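Local coordinates for isomerase prhC (PDB 5X9J), which acts as an isomerase in the biosynthesis of paraherquonin, a highly congested hexacyclic fungal meroterpenoid, at residues L129-A134 and G143-F148. Sequence-based numbering, arbitrary orientation.
Sequences LVILQA and GIWEFF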
loop_
_atom_site.group_PDB
_atom_site.type_symbol
_atom_site.label_atom_id
_atom_site.label_comp_id
_atom_site.label_asym_id
_atom_site.label_seq_id
_atom_site.Cartn_x
_atom_site.Cartn_y
_atom_site.Cartn_z
ATOM N N LEU B 129 3.030 -1.206 -3.139
ATOM C CA LEU B 129 1.952 -0.742 -4.004
ATOM C C LEU B 129 2.379 0.626 -4.513
ATOM O O LEU B 129 2.725 1.505 -3.718
ATOM C CB LEU B 129 0.615 -0.686 -3.258
ATOM C CG LEU B 129 -0.687 -0.502 -4.076
ATOM C CD1 LEU B 129 -0.827 0.921 -4.633
ATOM C CD2 LEU B 129 -0.812 -1.497 -5.185
ATOM N N VAL B 130 2.404 0.794 -5.827
ATOM C CA VAL B 130 2.861 2.034 -6.439
ATOM C C VAL B 130 1.688 2.636 -7.195
ATOM O O VAL B 130 0.988 1.927 -7.921
ATOM C CB VAL B 130 4.055 1.807 -7.385
ATOM C CG1 VAL B 130 4.449 3.130 -8.078
ATOM C CG2 VAL B 130 5.260 1.230 -6.611
ATOM N N ILE B 131 1.468 3.935 -7.025
ATOM C CA ILE B 131 0.551 4.674 -7.882
ATOM C C ILE B 131 1.371 5.666 -8.689
ATOM O O ILE B 131 2.167 6.420 -8.123
ATOM C CB ILE B 131 -0.530 5.404 -7.071
ATOM C CG1 ILE B 131 -1.358 4.407 -6.254
ATOM C CG2 ILE B 131 -1.424 6.234 -8.019
ATOM C CD1 ILE B 131 -2.417 5.092 -5.344
ATOM N N LEU B 132 1.168 5.684 -10.000
ATOM C CA LEU B 132 1.798 6.676 -10.857
ATOM C C LEU B 132 0.748 7.624 -11.414
ATOM O O LEU B 132 -0.320 7.193 -11.852
ATOM C CB LEU B 132 2.551 6.027 -12.019
ATOM C CG LEU B 132 3.627 5.008 -11.643
ATOM C CD1 LEU B 132 4.227 4.382 -12.910
ATOM C CD2 LEU B 132 4.717 5.654 -10.800
ATOM N N GLN B 133 1.059 8.912 -11.382
ATOM C CA GLN B 133 0.331 9.916 -12.141
ATOM C C GLN B 133 1.159 10.196 -13.385
ATOM O O GLN B 133 2.304 10.640 -13.281
ATOM C CB GLN B 133 0.117 11.199 -11.332
ATOM C CG GLN B 133 -0.434 12.360 -12.176
ATOM C CD GLN B 133 -1.881 12.143 -12.552
ATOM O OE1 GLN B 133 -2.752 12.156 -11.689
ATOM N NE2 GLN B 133 -2.146 11.913 -13.838
ATOM N N ALA B 134 0.603 9.897 -14.543
ATOM C CA ALA B 134 1.316 10.123 -15.789
ATOM C C ALA B 134 0.948 11.486 -16.351
ATOM O O ALA B 134 -0.084 12.065 -16.006
ATOM C CB ALA B 134 0.979 9.039 -16.805
ATOM N N GLY B 143 3.773 12.121 -10.773
ATOM C CA GLY B 143 3.580 11.872 -9.359
ATOM C C GLY B 143 3.747 10.398 -9.033
ATOM O O GLY B 143 3.366 9.536 -9.827
ATOM N N ILE B 144 4.331 10.103 -7.874
ATOM C CA ILE B 144 4.587 8.736 -7.430
ATOM C C ILE B 144 4.147 8.628 -5.978
ATOM O O ILE B 144 4.574 9.426 -5.139
ATOM C CB ILE B 144 6.077 8.357 -7.553
ATOM C CG1 ILE B 144 6.565 8.535 -8.988
ATOM C CG2 ILE B 144 6.321 6.917 -7.066
ATOM C CD1 ILE B 144 8.081 8.716 -9.103
ATOM N N TRP B 145 3.294 7.650 -5.687
ATOM C CA TRP B 145 2.940 7.284 -4.322
ATOM C C TRP B 145 3.392 5.851 -4.102
ATOM O O TRP B 145 3.132 4.986 -4.946
ATOM C CB TRP B 145 1.431 7.409 -4.084
ATOM C CG TRP B 145 0.938 8.826 -4.211
ATOM C CD1 TRP B 145 0.655 9.695 -3.190
ATOM C CD2 TRP B 145 0.691 9.542 -5.433
ATOM N NE1 TRP B 145 0.242 10.909 -3.709
ATOM C CE2 TRP B 145 0.249 10.839 -5.077
ATOM C CE3 TRP B 145 0.797 9.215 -6.789
ATOM C CZ2 TRP B 145 -0.082 11.807 -6.031
ATOM C CZ3 TRP B 145 0.463 10.171 -7.735
ATOM C CH2 TRP B 145 0.028 11.457 -7.350
ATOM N N GLU B 146 4.059 5.593 -2.985
ATOM C CA GLU B 146 4.549 4.251 -2.715
ATOM C C GLU B 146 4.127 3.787 -1.334
ATOM O O GLU B 146 4.304 4.507 -0.349
ATOM C CB GLU B 146 6.076 4.163 -2.830
ATOM C CG GLU B 146 6.579 2.770 -2.436
ATOM C CD GLU B 146 8.088 2.563 -2.596
ATOM O OE1 GLU B 146 8.463 1.689 -3.413
ATOM O OE2 GLU B 146 8.884 3.247 -1.899
ATOM N N PHE B 147 3.583 2.581 -1.274
ATOM C CA PHE B 147 3.371 1.841 -0.040
ATOM C C PHE B 147 4.319 0.660 -0.016
ATOM O O PHE B 147 4.511 -0.004 -1.034
ATOM C CB PHE B 147 1.948 1.303 0.056
ATOM C CG PHE B 147 0.927 2.354 0.228
ATOM C CD1 PHE B 147 0.524 3.124 -0.852
ATOM C CD2 PHE B 147 0.367 2.579 1.475
ATOM C CE1 PHE B 147 -0.432 4.118 -0.689
ATOM C CE2 PHE B 147 -0.586 3.554 1.651
ATOM C CZ PHE B 147 -0.988 4.332 0.565
ATOM N N PHE B 148 4.900 0.381 1.138
ATOM C CA PHE B 148 5.806 -0.747 1.255
ATOM C C PHE B 148 5.529 -1.385 2.599
ATOM O O PHE B 148 4.779 -0.842 3.411
ATOM C CB PHE B 148 7.277 -0.303 1.140
ATOM C CG PHE B 148 7.614 0.836 2.059
ATOM C CD1 PHE B 148 7.415 2.146 1.657
ATOM C CD2 PHE B 148 8.055 0.595 3.349
ATOM C CE1 PHE B 148 7.682 3.195 2.517
ATOM C CE2 PHE B 148 8.319 1.631 4.213
ATOM C CZ PHE B 148 8.142 2.939 3.800
#
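Trp145 has its CG beside the backbone N and opposite the carbonyl carbon (chi1 -64°), which lays the indole back along its strand, beside Ile131 and Gln133. Ile131 O sits in the ring plane at the edge, 3.4 Å from Trp145 CE3. Ile131 CG2, set anti to the backbone N, approaches from out of that plane, 3.9 Å from Trp145 CE3. Trp145 CZ3 is 3.8 Å from Gln133 CB. The CH2 corner of the ring ends close to Gly143, where a CB would run into it. Cutting Trp145 back to an alanine is likely to open a gap beside Ile131 CG2 and Gln133 CB and to leave Tyr60 without its stacking partner.

In the antiparallel hairpin, the hydrogen-bonded pairs Leu129-Phe147, Ile131-Trp145 and Gln133-Gly143 are each bonded both ways, alternating with the non-hydrogen-bonded pairs Val130-Glu146 and Leu132-Ile144. Phe147 N to Leu129 O is short and nearly straight (2.8 Å, 175° at the hydrogen). At the far end, Gly143 N to Gln133 O lengthens to 3.3 Å and is more bent. The Gln133 side chain bends at chi2 (72°), away from strand 143-148. Gln133 NE2 donates to Ala134 O at 3.0 Å and also to Ala106 O, while Lys108 NZ hydrogen-bonds Gln133 OE1. On the other face, Leu132 CD2 lies alongside Ile144 CG1 at 3.9 Å.

In the mixed sheet, strand 108-119 pairs with strand 124-134, and strand 57-61 runs parallel to strand 141-148. Helix 26-43 packs on Leu132 and Ile144 through Phe37. Leu129, Ile131 and Phe147 meet Leu129 of the second subunit at the homodimer interface.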